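Local coordinates for protocatechuate decarboxylase (Klebsiella pneumoniae, PDB 5O3M), which probably decarboxylates 3,4-dihydroxybenzoic acid (protocatechuate) to catechol, as a UbiD-type enzyme that depends on a prenylated flavin cofactor, at residues A[53-58]-A[91-96]; A[152-157]-A[329-334]. All blocks are in the same frame, centred on the assembly; numbering follows the deposited sequence.

Interaction 1 (A[53-58]-A[91-96]); sequences AELAGV and ILVGMH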
loop_
_atom_site.group_PDB
_atom_site.type_symbol
_atom_site.label_atom_id
_atom_site.label_comp_id
_atom_site.label_asym_id
_atom_site.label_seq_id
_atom_site.Cartn_x
_atom_site.Cartn_y
_atom_site.Cartn_z
ATOM N N ALA A 53 -26.207 12.401 39.328
ATOM C CA ALA A 53 -24.904 11.726 39.238
ATOM C C ALA A 53 -24.827 10.420 40.017
ATOM O O ALA A 53 -24.292 9.425 39.517
ATOM C CB ALA A 53 -23.782 12.642 39.717
ATOM N N GLU A 54 -25.337 10.411 41.246
ATOM C CA GLU A 54 -25.111 9.261 42.112
ATOM C C GLU A 54 -25.794 8.010 41.570
ATOM O O GLU A 54 -25.186 6.936 41.512
ATOM C CB GLU A 54 -25.586 9.562 43.532
ATOM C CG GLU A 54 -25.257 8.441 44.483
ATOM C CD GLU A 54 -25.569 8.781 45.908
ATOM O OE1 GLU A 54 -26.607 9.428 46.152
ATOM O OE2 GLU A 54 -24.768 8.402 46.787
ATOM N N LEU A 55 -27.065 8.128 41.180
ATOM C CA LEU A 55 -27.792 6.964 40.683
ATOM C C LEU A 55 -27.044 6.325 39.522
ATOM O O LEU A 55 -26.764 5.119 39.536
ATOM C CB LEU A 55 -29.220 7.363 40.276
ATOM C CG LEU A 55 -30.147 6.199 39.898
ATOM C CD1 LEU A 55 -31.608 6.599 40.002
ATOM C CD2 LEU A 55 -29.836 5.656 38.499
ATOM N N ALA A 56 -26.677 7.131 38.519
ATOM C CA ALA A 56 -25.909 6.607 37.386
ATOM C C ALA A 56 -24.584 6.008 37.846
ATOM O O ALA A 56 -24.148 4.974 37.326
ATOM C CB ALA A 56 -25.668 7.704 36.337
ATOM N N GLY A 57 -23.927 6.644 38.820
ATOM C CA GLY A 57 -22.683 6.095 39.333
ATOM C C GLY A 57 -22.871 4.747 39.993
ATOM O O GLY A 57 -21.980 3.894 39.940
ATOM N N VAL A 58 -24.029 4.533 40.619
ATOM C CA VAL A 58 -24.328 3.236 41.215
ATOM C C VAL A 58 -24.546 2.194 40.124
ATOM O O VAL A 58 -23.923 1.126 40.128
ATOM C CB VAL A 58 -25.545 3.351 42.149
ATOM C CG1 VAL A 58 -26.096 1.970 42.521
ATOM C CG2 VAL A 58 -25.177 4.153 43.402
ATOM N N ILE A 91 -37.245 5.172 40.452
ATOM C CA ILE A 91 -36.554 5.269 39.170
ATOM C C ILE A 91 -36.117 3.877 38.744
ATOM O O ILE A 91 -35.530 3.127 39.535
ATOM C CB ILE A 91 -35.353 6.229 39.249
ATOM C CG1 ILE A 91 -35.810 7.602 39.780
ATOM C CG2 ILE A 91 -34.617 6.315 37.884
ATOM C CD1 ILE A 91 -34.697 8.610 39.927
ATOM N N LEU A 92 -36.411 3.534 37.497
ATOM C CA LEU A 92 -36.010 2.266 36.919
ATOM C C LEU A 92 -35.029 2.526 35.788
ATOM O O LEU A 92 -35.289 3.360 34.915
ATOM C CB LEU A 92 -37.222 1.494 36.404
ATOM C CG LEU A 92 -36.960 0.249 35.563
ATOM C CD1 LEU A 92 -36.565 -0.944 36.440
ATOM C CD2 LEU A 92 -38.204 -0.026 34.750
ATOM N N VAL A 93 -33.911 1.805 35.803
ATOM C CA VAL A 93 -32.907 1.873 34.751
ATOM C C VAL A 93 -32.517 0.448 34.369
ATOM O O VAL A 93 -32.645 -0.485 35.172
ATOM C CB VAL A 93 -31.668 2.697 35.188
ATOM C CG1 VAL A 93 -32.038 4.164 35.419
ATOM C CG2 VAL A 93 -31.035 2.095 36.443
ATOM N N GLY A 94 -32.075 0.276 33.121
ATOM C CA GLY A 94 -31.446 -0.960 32.698
ATOM C C GLY A 94 -32.384 -2.032 32.204
ATOM O O GLY A 94 -31.946 -3.180 32.027
ATOM N N MET A 95 -33.653 -1.690 31.966
ATOM C CA MET A 95 -34.633 -2.674 31.520
ATOM C C MET A 95 -34.164 -3.400 30.261
ATOM O O MET A 95 -34.282 -4.628 30.164
ATOM C CB MET A 95 -35.977 -1.983 31.285
ATOM C CG MET A 95 -37.177 -2.900 31.292
ATOM S SD MET A 95 -37.486 -3.744 32.870
ATOM C CE MET A 95 -38.950 -4.650 32.413
ATOM N N HIS A 96 -33.620 -2.670 29.288
ATOM C CA HIS A 96 -33.163 -3.283 28.044
ATOM C C HIS A 96 -31.650 -3.481 28.005
ATOM O O HIS A 96 -31.096 -3.692 26.925
ATOM C CB HIS A 96 -33.596 -2.448 26.831
ATOM C CG HIS A 96 -34.961 -1.841 26.960
ATOM N ND1 HIS A 96 -35.163 -0.543 27.389
ATOM C CD2 HIS A 96 -36.193 -2.354 26.720
ATOM C CE1 HIS A 96 -36.460 -0.286 27.404
ATOM N NE2 HIS A 96 -37.108 -1.366 27.009
#
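L55 reaches from the first turn of helix 54-62 onto I91 and V93, a helix-on-sheet contact in the N-terminal UbiD domain, where strand 91-93 belongs to a mixed four-stranded sheet. One leucine carries the whole helix side of it. The tight half is at I91: CD1 of L55 lies 3.7 Å from I91 CG2 and equally close to I91 CD1, with I91 CB at 3.8 Å, so a single methyl settles against both branches of the isoleucine and the carbon that joins them. The extended end of I91 (chi2 179°) carries its CD1 out far enough to meet it. The side chains of L55 and I91 meet at a slant.

The looser half is at V93, which shares the face of the strand with I91 and offers a single methyl. F80 of the adjacent strand 77-80 also packs on L55 and V93, while L92 turns to the other side of the sheet, where L28 of helix 28-36 meets it. Away from this buried patch the helix start becomes partly exposed at A53 and E54, and F506 of the second subunit packs on E54. Chi1 of -173° swings the leucine fork toward the strand, and chi2 of 159° turns CD1 to I91 and the other methyl to the valine: L55 CD2 approaches V93 CG1 at 4.1 Å.

Interaction 2 (A[152-157]-A[329-334]); sequences RTLLPA and VTMRNN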
loop_
_atom_site.group_PDB
_atom_site.type_symbol
_atom_site.label_atom_id
_atom_site.label_comp_id
_atom_site.label_asym_id
_atom_site.label_seq_id
_atom_site.Cartn_x
_atom_site.Cartn_y
_atom_site.Cartn_z
ATOM N N ARG A 152 -39.520 20.530 37.463
ATOM C CA ARG A 152 -38.236 20.165 38.057
ATOM C C ARG A 152 -38.392 19.493 39.417
ATOM O O ARG A 152 -37.507 18.736 39.834
ATOM C CB ARG A 152 -37.347 21.402 38.181
ATOM C CG ARG A 152 -37.014 22.064 36.851
ATOM C CD ARG A 152 -36.517 23.488 37.055
ATOM N NE ARG A 152 -37.505 24.280 37.786
ATOM C CZ ARG A 152 -37.454 25.602 37.932
ATOM N NH1 ARG A 152 -36.468 26.303 37.391
ATOM N NH2 ARG A 152 -38.395 26.225 38.616
ATOM N N THR A 153 -39.482 19.765 40.133
ATOM C CA THR A 153 -39.717 19.130 41.420
ATOM C C THR A 153 -40.721 17.985 41.350
ATOM O O THR A 153 -40.755 17.156 42.264
ATOM C CB THR A 153 -40.214 20.158 42.442
ATOM O OG1 THR A 153 -41.482 20.658 42.012
ATOM C CG2 THR A 153 -39.240 21.317 42.553
ATOM N N LEU A 154 -41.544 17.932 40.300
ATOM C CA LEU A 154 -42.520 16.854 40.170
ATOM C C LEU A 154 -41.845 15.533 39.814
ATOM O O LEU A 154 -42.227 14.476 40.333
ATOM C CB LEU A 154 -43.564 17.220 39.114
ATOM C CG LEU A 154 -44.716 16.230 38.942
ATOM C CD1 LEU A 154 -45.581 16.238 40.198
ATOM C CD2 LEU A 154 -45.535 16.573 37.717
ATOM N N LEU A 155 -40.836 15.583 38.943
ATOM C CA LEU A 155 -40.207 14.422 38.331
ATOM C C LEU A 155 -38.713 14.405 38.618
ATOM O O LEU A 155 -38.038 15.424 38.404
ATOM C CB LEU A 155 -40.414 14.430 36.806
ATOM C CG LEU A 155 -41.825 14.229 36.299
ATOM C CD1 LEU A 155 -41.782 13.835 34.830
ATOM C CD2 LEU A 155 -42.477 13.145 37.143
ATOM N N PRO A 156 -38.146 13.272 39.071
ATOM C CA PRO A 156 -36.684 13.158 39.171
ATOM C C PRO A 156 -36.080 12.797 37.819
ATOM O O PRO A 156 -36.170 11.653 37.367
ATOM C CB PRO A 156 -36.496 12.038 40.206
ATOM C CG PRO A 156 -37.691 11.155 40.002
ATOM C CD PRO A 156 -38.827 12.049 39.545
ATOM N N ALA A 157 -35.484 13.787 37.158
ATOM C CA ALA A 157 -34.757 13.552 35.918
ATOM C C ALA A 157 -33.291 13.298 36.252
ATOM O O ALA A 157 -32.596 14.235 36.657
ATOM C CB ALA A 157 -34.894 14.743 34.984
ATOM N N VAL A 329 -48.684 17.011 32.853
ATOM C CA VAL A 329 -48.049 15.721 33.112
ATOM C C VAL A 329 -49.104 14.818 33.731
ATOM O O VAL A 329 -49.704 15.167 34.757
ATOM C CB VAL A 329 -46.825 15.832 34.040
ATOM C CG1 VAL A 329 -46.235 14.438 34.286
ATOM C CG2 VAL A 329 -45.775 16.776 33.467
ATOM N N THR A 330 -49.353 13.678 33.100
ATOM C CA THR A 330 -50.207 12.656 33.680
ATOM C C THR A 330 -49.344 11.452 34.035
ATOM O O THR A 330 -48.273 11.242 33.454
ATOM C CB THR A 330 -51.348 12.259 32.726
ATOM O OG1 THR A 330 -50.856 11.389 31.700
ATOM C CG2 THR A 330 -51.963 13.494 32.076
ATOM N N MET A 331 -49.796 10.665 35.004
ATOM C CA MET A 331 -49.004 9.504 35.378
ATOM C C MET A 331 -49.877 8.503 36.121
ATOM O O MET A 331 -50.980 8.827 36.570
ATOM C CB MET A 331 -47.794 9.917 36.218
ATOM C CG MET A 331 -48.133 10.626 37.521
ATOM S SD MET A 331 -46.649 11.171 38.406
ATOM C CE MET A 331 -45.972 12.364 37.253
ATOM N N ARG A 332 -49.374 7.273 36.222
ATOM C CA ARG A 332 -50.023 6.258 37.042
ATOM C C ARG A 332 -49.817 6.552 38.528
ATOM O O ARG A 332 -48.901 7.276 38.938
ATOM C CB ARG A 332 -49.476 4.860 36.732
ATOM C CG ARG A 332 -49.667 4.397 35.304
ATOM C CD ARG A 332 -49.210 2.968 35.124
ATOM N NE ARG A 332 -50.053 2.021 35.839
ATOM C CZ ARG A 332 -50.234 0.755 35.471
ATOM N NH1 ARG A 332 -49.639 0.279 34.389
ATOM N NH2 ARG A 332 -51.036 -0.031 36.175
ATOM N N ASN A 333 -50.686 5.974 39.340
ATOM C CA ASN A 333 -50.410 5.938 40.765
ATOM C C ASN A 333 -49.083 5.222 41.000
ATOM O O ASN A 333 -48.753 4.264 40.296
ATOM C CB ASN A 333 -51.558 5.243 41.490
ATOM C CG ASN A 333 -52.855 6.068 41.456
ATOM O OD1 ASN A 333 -53.937 5.546 41.176
ATOM N ND2 ASN A 333 -52.737 7.362 41.742
ATOM N N ASN A 334 -48.301 5.714 41.964
ATOM C CA ASN A 334 -46.975 5.168 42.262
ATOM C C ASN A 334 -46.117 5.086 40.999
ATOM O O ASN A 334 -45.404 4.109 40.763
ATOM C CB ASN A 334 -47.081 3.792 42.928
ATOM C CG ASN A 334 -48.206 3.724 43.963
ATOM O OD1 ASN A 334 -49.155 2.945 43.824
ATOM N ND2 ASN A 334 -48.104 4.546 44.998
#
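L154 and L155 make a purely apolar contact with V329 and M331, joining the end of helix 151-154 to the last residues of the long strand 323-331. No hydrogen bond links the two segments. The strand presents alternate residues: V329 and M331 face the helix end, whereas T330 turns to the opposite side of the strand, its OG1 hydrogen-bonded to C137 O.

L154 and V329 meet tip to tip. The leucine is extended from the backbone, with CG anti to N at chi1 -175°, and brings CD2 to the branch carbon and one methyl of the valine, 4.0 Å from V329 CB and 4.1 Å from V329 CG1. The same leucine methyl also has M331 at its flank, though more loosely, with L154 CD2 4.3 Å from M331 CE.

The closer approach belongs to the next residue, where the chain has just left helical geometry. L155 CD2 sits 3.6 Å from M331 CE, the side chains lying alongside and pointing opposite ways. M331 gets there by a bend at its end: chi3 of 64° folds the terminal methyl round the sulfur, and CE, not SD, does the touching. The methionine methyl thus meets L155 closely and L154 more loosely.

Neighbouring strands widen the patch. I283 packs on L155 and M331, F142 on L154 and M331, and F169 of strand 168-177 on L155. Backbone bonds from V329 to F142 and from M331 to Q140 fix strand 323-331 against strand 140-143. The arrangement is that of a short helix end laid on the curled antiparallel sheet of the Rift-related UbiD domain, whose split-barrel core binds the flavin in this family.

How the interactions relate
Interaction 1 lies in the N-terminal UbiD domain and interaction 2 in the Rift-related one, with centres about 17 Å apart, and interaction 1 is complete in sequence before interaction 2 opens. They nevertheless touch: I91 CD1, which packs on L55, also lies 3.9 Å from P156 CB, so residues 152-157 bridge the two domains. A backbone hydrogen bond between A53 and T159 adds a second link just beyond. A bound pentane-1,5-diol lies about 11 Å from the side chain of V93, so interaction 1 does not line its pocket directly. Each contact comes near that pocket indirectly: V93 touches T339, the residue before L340, and L155 touches F169, the residue before C170, both L340 and C170 being diol-pocket residues.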